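Extracellular serine protease (PDB 3WQB) cleaves peptide bonds after paired basic residues, one of them lysine, as a calcium-binding kexin- and furin-like serine protease that acts on host plasma proteins. Local coordinates at residues R49-N55 / L261-G265; V229-T233 / F507-V511; S495-S501 / S535-E541. The protein carries 1 engineered substitution. One frame throughout, in Å; residues are numbered along the deposited sequence.

Contact 1 (R49-N55 / L261-G265); sequences RGGIAGN and LNADG
Arg49 and Asp264 form the salt bridge that joins two loops of the protease, 49-55 and 261-265. Followed outward, the arginine starts from a CB that does not point at the other loop. CG lies between the backbone N and the carbonyl carbon (chi1 77°), and from there the chain runs extended through CD to NE. These atoms lie beyond contact distance of 261-265, and the turn at CD-NE brings Gly50 O to the edge of the guanidinium. CZ, the first atom of the chain to come near, lies 3.7 Å from Asp264 OD2, while the two terminal nitrogens do the gripping: NH1 reaches Asp264 OD1 at 2.9 Å and NH2 reaches OD2 at the same distance. This is an end-on, two-pronged pair with guanidinium and carboxylate only 24° from coplanar; NH1 meets the syn lone pair of OD1, whereas NH2 comes to the syn side of OD2 but 19° out of the carboxylate plane. NH1 also donates to Gly50 O (2.8 Å), a second tie that helps fix the rotation of the group.

Within the subtilisin-like domain, 261-265 begins at the last residue of strand 255-261 of the central parallel sheet and then folds as a type I turn, opened by an Asx turn in which Asn262 OD1 accepts from Asp264 N. The other loop leads toward helix 60-64 and makes a type II turn at Ile52-Asn55.

Between the turns the backbones touch directly. Ile52 N donates to Ala263 O at 2.9 Å, and that oxygen also receives a bond from Asn40 ND2 and a CA-H contact from Gly51. Gly51 CA packs 3.3 Å from Asp264 OD1. Ile52 CD1 rests 3.7 Å from Asp264 O, and at the far end the Asn55 side chain lies against Gly265 CA.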
# COMPACT_ATOMS: atom_id res chain seq x y z
N ARG A 49 14.81 21.82 11.18
CA ARG A 49 16.13 21.46 10.66
C ARG A 49 16.06 20.76 9.31
O ARG A 49 15.01 20.22 8.95
CB ARG A 49 16.93 20.61 11.66
CG ARG A 49 16.52 19.14 11.75
CD ARG A 49 17.66 18.29 12.30
NE ARG A 49 17.28 16.89 12.50
CZ ARG A 49 17.34 15.94 11.57
NH1 ARG A 49 17.78 16.22 10.34
NH2 ARG A 49 16.97 14.71 11.86
N GLY A 50 17.17 20.79 8.59
CA GLY A 50 17.29 20.08 7.32
C GLY A 50 17.84 18.68 7.51
O GLY A 50 18.28 18.30 8.59
N GLY A 51 17.79 17.90 6.44
CA GLY A 51 18.32 16.54 6.43
C GLY A 51 19.70 16.51 5.81
O GLY A 51 20.51 17.42 5.99
N ILE A 52 19.95 15.44 5.06
CA ILE A 52 21.25 15.20 4.47
C ILE A 52 21.12 15.28 2.95
O ILE A 52 20.30 14.59 2.35
CB ILE A 52 21.82 13.83 4.93
CG1 ILE A 52 21.98 13.82 6.46
CG2 ILE A 52 23.15 13.55 4.25
CD1 ILE A 52 22.33 12.47 7.04
N ALA A 53 21.93 16.14 2.34
CA ALA A 53 21.87 16.38 0.90
C ALA A 53 21.96 15.10 0.07
O ALA A 53 22.72 14.18 0.41
CB ALA A 53 22.96 17.37 0.50
N GLY A 54 21.17 15.05 -1.01
CA GLY A 54 21.19 13.94 -1.96
C GLY A 54 20.05 12.95 -1.80
O GLY A 54 19.77 12.16 -2.70
N ASN A 55 19.39 13.00 -0.65
CA ASN A 55 18.29 12.09 -0.33
C ASN A 55 16.96 12.62 -0.86
O ASN A 55 16.21 13.31 -0.18
CB ASN A 55 18.28 11.83 1.17
CG ASN A 55 19.51 11.09 1.62
OD1 ASN A 55 20.35 11.62 2.35
ND2 ASN A 55 19.64 9.85 1.17
N LEU A 261 10.73 7.28 2.93
CA LEU A 261 12.07 7.70 3.32
C LEU A 261 12.03 9.14 3.82
O LEU A 261 11.28 9.97 3.29
CB LEU A 261 13.00 7.63 2.09
CG LEU A 261 14.48 7.92 2.35
CD1 LEU A 261 15.29 6.63 2.22
CD2 LEU A 261 15.01 9.00 1.40
N ASN A 262 12.83 9.45 4.84
CA ASN A 262 12.93 10.83 5.32
C ASN A 262 14.10 11.60 4.72
O ASN A 262 14.89 11.05 3.94
CB ASN A 262 12.89 10.91 6.85
CG ASN A 262 14.13 10.35 7.51
OD1 ASN A 262 15.22 10.34 6.93
ND2 ASN A 262 13.98 9.91 8.75
N ALA A 263 14.19 12.88 5.06
CA ALA A 263 15.22 13.75 4.50
C ALA A 263 16.66 13.41 4.92
O ALA A 263 17.61 13.92 4.32
CB ALA A 263 14.90 15.22 4.77
N ASP A 264 16.79 12.58 5.95
CA ASP A 264 18.10 12.07 6.40
C ASP A 264 18.53 10.83 5.63
O ASP A 264 19.63 10.31 5.86
CB ASP A 264 18.06 11.75 7.89
CG ASP A 264 17.75 12.95 8.74
OD1 ASP A 264 18.37 14.01 8.50
OD2 ASP A 264 16.90 12.84 9.65
N GLY A 265 17.68 10.34 4.73
CA GLY A 265 18.02 9.17 3.92
C GLY A 265 17.81 7.82 4.57
O GLY A 265 18.40 6.83 4.14

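Contact 2 (V229-T233 / F507-V511); sequences VLNRT and FNSLV
Arg232 reaches from strand 228-233 of the subtilisin-like region to the loop 507-511 of the P-domain, so the contact belongs to the interface between the two parts characteristic of kexin- and furin-like proteases. The strand pairs with 559-565, so that one antiparallel sheet already spans both parts.

The polar contacts all come from the guanidinium, which is carried out on a chain extended from CG to NE. NE donates to Phe507 O at 2.8 Å (155° at the hydrogen), from above the carbonyl plane. NH2 donates to Asn508 O at 2.9 Å in a more bent bond (143°), so two successive carbonyls are held at the edge of the group, both somewhat tilted from its plane. NH1 forms a salt bridge with Glu576, which probably offsets the nearby charge of Arg559. The loop is shaped by an Asx turn, Asn508 OD1 accepting from Leu510 N, while Asn508 ND2 is bound to Ser505 O. Phe507 itself packs near Ala555, a ligand of a calcium ion.

Apolar packing is slighter and centres on Val511, the N-cap residue of helix 512-520. Its CG1 approaches Arg232 NH2 obliquely, and its CG2 meets Leu230 CD2 at 4.0 Å.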
# COMPACT_ATOMS: atom_id res chain seq x y z
N VAL A 229 -6.39 3.36 18.75
CA VAL A 229 -4.99 3.32 18.36
C VAL A 229 -4.29 2.26 19.20
O VAL A 229 -4.45 2.21 20.43
CB VAL A 229 -4.28 4.70 18.53
CG1 VAL A 229 -2.84 4.64 18.04
CG2 VAL A 229 -5.03 5.80 17.80
N LEU A 230 -3.54 1.39 18.53
CA LEU A 230 -2.79 0.32 19.19
C LEU A 230 -1.30 0.46 18.96
O LEU A 230 -0.86 0.79 17.86
CB LEU A 230 -3.22 -1.07 18.69
CG LEU A 230 -4.68 -1.49 18.80
CD1 LEU A 230 -5.48 -0.97 17.61
CD2 LEU A 230 -4.76 -3.02 18.88
N ASN A 231 -0.51 0.20 20.00
CA ASN A 231 0.94 0.13 19.89
C ASN A 231 1.46 -0.80 20.98
O ASN A 231 0.83 -0.93 22.03
CB ASN A 231 1.58 1.52 20.03
CG ASN A 231 1.47 2.09 21.44
OD1 ASN A 231 0.42 2.60 21.83
ND2 ASN A 231 2.55 2.00 22.19
N ARG A 232 2.60 -1.43 20.72
CA ARG A 232 3.25 -2.27 21.72
C ARG A 232 3.89 -1.40 22.78
O ARG A 232 4.45 -0.35 22.48
CB ARG A 232 4.29 -3.19 21.09
CG ARG A 232 3.69 -4.17 20.10
CD ARG A 232 4.62 -5.31 19.74
NE ARG A 232 3.91 -6.35 19.00
CZ ARG A 232 3.11 -7.25 19.57
NH1 ARG A 232 2.95 -7.26 20.90
NH2 ARG A 232 2.49 -8.16 18.84
N THR A 233 3.78 -1.85 24.02
CA THR A 233 4.54 -1.24 25.10
C THR A 233 5.63 -2.22 25.48
O THR A 233 5.56 -3.40 25.14
CB THR A 233 3.64 -0.87 26.30
OG1 THR A 233 4.42 -0.25 27.32
CG2 THR A 233 2.94 -2.10 26.87
N PHE A 507 5.70 -10.47 15.94
CA PHE A 507 5.37 -9.35 16.84
C PHE A 507 4.69 -8.23 16.06
O PHE A 507 4.75 -7.05 16.40
CB PHE A 507 6.59 -8.85 17.63
CG PHE A 507 7.41 -9.96 18.24
CD1 PHE A 507 6.79 -11.11 18.76
CD2 PHE A 507 8.79 -9.87 18.30
CE1 PHE A 507 7.55 -12.14 19.30
CE2 PHE A 507 9.56 -10.90 18.85
CZ PHE A 507 8.93 -12.03 19.35
N ASN A 508 4.01 -8.65 15.01
CA ASN A 508 3.16 -7.78 14.22
C ASN A 508 1.83 -7.50 14.91
O ASN A 508 1.62 -7.89 16.07
CB ASN A 508 2.93 -8.42 12.86
CG ASN A 508 2.37 -9.80 12.98
OD1 ASN A 508 1.23 -9.99 13.41
ND2 ASN A 508 3.19 -10.81 12.64
N SER A 509 0.94 -6.80 14.21
CA SER A 509 -0.30 -6.31 14.79
C SER A 509 -1.47 -7.29 14.78
O SER A 509 -2.59 -6.90 15.09
CB SER A 509 -0.71 -4.99 14.12
OG SER A 509 -1.16 -5.22 12.79
N LEU A 510 -1.21 -8.56 14.45
CA LEU A 510 -2.28 -9.57 14.48
C LEU A 510 -2.62 -10.01 15.91
O LEU A 510 -2.60 -11.20 16.23
CB LEU A 510 -1.93 -10.78 13.60
CG LEU A 510 -1.78 -10.49 12.11
CD1 LEU A 510 -1.36 -11.75 11.37
CD2 LEU A 510 -3.08 -9.93 11.54
N VAL A 511 -2.98 -9.04 16.73
CA VAL A 511 -3.26 -9.25 18.15
C VAL A 511 -4.75 -9.48 18.44
O VAL A 511 -5.18 -9.50 19.60
CB VAL A 511 -2.73 -8.07 19.00
CG1 VAL A 511 -1.21 -7.93 18.86
CG2 VAL A 511 -3.44 -6.76 18.61

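Contact 3 (S495-S501 / S535-E541); sequences SPAGTRS and SNKFYGE
Glu541 and Phe538 enter the bend of 495-501 from the second loop and make the closely packed part of the contact. The extended glutamate presents its carboxylate to two hydroxyls: Ser495 OG donates to the syn lone pair of OE1 at 2.8 Å, and Thr499 OG1 donates to OE2 in a short 2.5 Å bond, on the syn side but 16° out of the carboxylate plane. With Ala403 N on OE2 and a water on OE1, each oxygen has two partners, which probably favours the ionised form. Beside it the Phe538 ring turns its edge to Thr499 O, 3.4 Å from CE1, while Ser495 CB and Ser501 CB approach obliquely. At the other end of the contact, Ser501 OG and Ser535 OG share a hydrogen bond of 2.7 Å; Ser535 OG also accepts from Lys537 N in an ST turn.

Lys537 folds past Thr499 CG2 so that NZ bonds to Arg500 O (2.8 Å) and pairs with Glu400. The looser side is the exposed turn tip at Ala497, which touches Glu541 OE1 directly through CB alone (3.8 Å), while a water links Ala497 N to the same oxygen.

These two loops belong to the P-domain, where Phe538 lies against strand 471-482 and edge-to-face with Trp547. The second, between strands 527-535 and 545-553, also packs on the protease part, bonding through Tyr539 OH to Asp363 of helix 358-368 and through Asn536 ND2 to Ile277 O of strand 277-282.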
# COMPACT_ATOMS: atom_id res chain seq x y z
N SER A 495 14.15 -19.92 -1.80
CA SER A 495 14.13 -20.25 -3.23
C SER A 495 15.08 -21.41 -3.55
O SER A 495 15.91 -21.78 -2.72
CB SER A 495 14.50 -19.02 -4.05
OG SER A 495 15.90 -18.75 -3.97
N PRO A 496 14.99 -21.96 -4.77
CA PRO A 496 15.93 -23.01 -5.19
C PRO A 496 17.40 -22.61 -5.05
O PRO A 496 18.25 -23.47 -4.78
CB PRO A 496 15.55 -23.26 -6.66
CG PRO A 496 14.10 -22.91 -6.72
CD PRO A 496 13.92 -21.75 -5.77
N ALA A 497 17.70 -21.32 -5.21
CA ALA A 497 19.07 -20.82 -5.05
C ALA A 497 19.53 -20.73 -3.59
O ALA A 497 20.70 -20.48 -3.32
CB ALA A 497 19.19 -19.46 -5.71
N GLY A 498 18.59 -20.91 -2.66
CA GLY A 498 18.88 -20.82 -1.24
C GLY A 498 18.63 -19.43 -0.69
O GLY A 498 18.85 -19.17 0.48
N THR A 499 18.18 -18.52 -1.55
CA THR A 499 17.83 -17.16 -1.12
C THR A 499 16.64 -17.18 -0.16
O THR A 499 15.69 -17.93 -0.36
CB THR A 499 17.47 -16.30 -2.34
OG1 THR A 499 18.52 -16.43 -3.31
CG2 THR A 499 17.29 -14.83 -1.98
N ARG A 500 16.69 -16.36 0.88
CA ARG A 500 15.62 -16.36 1.88
C ARG A 500 14.88 -15.03 1.90
O ARG A 500 15.49 -13.97 1.64
CB ARG A 500 16.21 -16.62 3.26
CG ARG A 500 16.93 -17.95 3.38
CD ARG A 500 17.64 -18.04 4.72
NE ARG A 500 16.70 -18.20 5.83
CZ ARG A 500 16.20 -19.36 6.23
NH1 ARG A 500 16.55 -20.50 5.65
NH2 ARG A 500 15.35 -19.38 7.25
N SER A 501 13.59 -15.07 2.23
CA SER A 501 12.79 -13.86 2.35
C SER A 501 11.79 -14.03 3.48
O SER A 501 10.98 -14.97 3.46
CB SER A 501 12.03 -13.61 1.05
OG SER A 501 11.23 -12.44 1.12
N SER A 535 6.56 -11.64 -2.02
CA SER A 535 7.95 -11.22 -1.90
C SER A 535 8.53 -10.79 -3.23
O SER A 535 8.33 -11.44 -4.27
CB SER A 535 8.82 -12.33 -1.32
OG SER A 535 10.17 -11.92 -1.32
N ASN A 536 9.29 -9.69 -3.18
CA ASN A 536 10.05 -9.19 -4.31
C ASN A 536 11.52 -9.63 -4.28
O ASN A 536 12.29 -9.34 -5.21
CB ASN A 536 9.98 -7.67 -4.34
CG ASN A 536 8.60 -7.16 -4.70
OD1 ASN A 536 7.99 -7.65 -5.65
ND2 ASN A 536 8.11 -6.16 -3.96
N LYS A 537 11.92 -10.30 -3.20
CA LYS A 537 13.32 -10.64 -2.96
C LYS A 537 13.99 -11.46 -4.06
O LYS A 537 15.21 -11.41 -4.22
CB LYS A 537 13.45 -11.34 -1.61
CG LYS A 537 14.82 -11.90 -1.28
CD LYS A 537 15.87 -10.81 -1.10
CE LYS A 537 17.23 -11.39 -0.74
NZ LYS A 537 17.24 -12.04 0.60
N PHE A 538 13.18 -12.22 -4.80
CA PHE A 538 13.71 -13.22 -5.73
C PHE A 538 13.79 -12.73 -7.17
O PHE A 538 14.04 -13.50 -8.09
CB PHE A 538 12.88 -14.50 -5.62
CG PHE A 538 12.71 -14.98 -4.22
CD1 PHE A 538 13.75 -15.60 -3.55
CD2 PHE A 538 11.49 -14.81 -3.55
CE1 PHE A 538 13.59 -16.03 -2.24
CE2 PHE A 538 11.32 -15.24 -2.23
CZ PHE A 538 12.38 -15.86 -1.58
N TYR A 539 13.59 -11.42 -7.36
CA TYR A 539 13.57 -10.83 -8.69
C TYR A 539 14.80 -11.20 -9.50
O TYR A 539 15.93 -10.90 -9.10
CB TYR A 539 13.46 -9.31 -8.55
CG TYR A 539 13.12 -8.59 -9.82
CD1 TYR A 539 11.79 -8.27 -10.12
CD2 TYR A 539 14.11 -8.22 -10.74
CE1 TYR A 539 11.47 -7.60 -11.30
CE2 TYR A 539 13.79 -7.55 -11.93
CZ TYR A 539 12.47 -7.24 -12.19
OH TYR A 539 12.13 -6.58 -13.35
N GLY A 540 14.57 -11.82 -10.65
CA GLY A 540 15.64 -12.17 -11.56
C GLY A 540 16.15 -13.60 -11.44
O GLY A 540 16.86 -14.08 -12.32
N GLU A 541 15.84 -14.26 -10.33
CA GLU A 541 16.28 -15.65 -10.11
C GLU A 541 15.52 -16.64 -10.99
O GLU A 541 14.43 -16.35 -11.48
CB GLU A 541 16.09 -16.04 -8.64
CG GLU A 541 17.02 -15.33 -7.68
CD GLU A 541 17.04 -15.92 -6.28
OE1 GLU A 541 16.36 -16.94 -6.01
OE2 GLU A 541 17.75 -15.34 -5.44
O HOH W 1 16.11 -19.46 -7.23

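In the fold
From the N terminus, 49-55 runs in the loop before helix 60-64 and waits some 200 residues for its partner: contact 1 closes when strand 255-261 of the central parallel sheet ends. Before that, 229-233 has opened contact 2, which thus crosses contact 1 and closes only at 507-511, within the P-domain. Contact 3 opens at 495-501, inside the span of contact 2, and closes after it at 535-541, so these cross too, whereas contacts 1 and 3 follow in series. Contact 1 stays within the protease part, contact 3 joins two loops within the P-domain, the second also resting on the protease part, and contact 2 ties the two together. Their centres lie 29 to 31 Å apart.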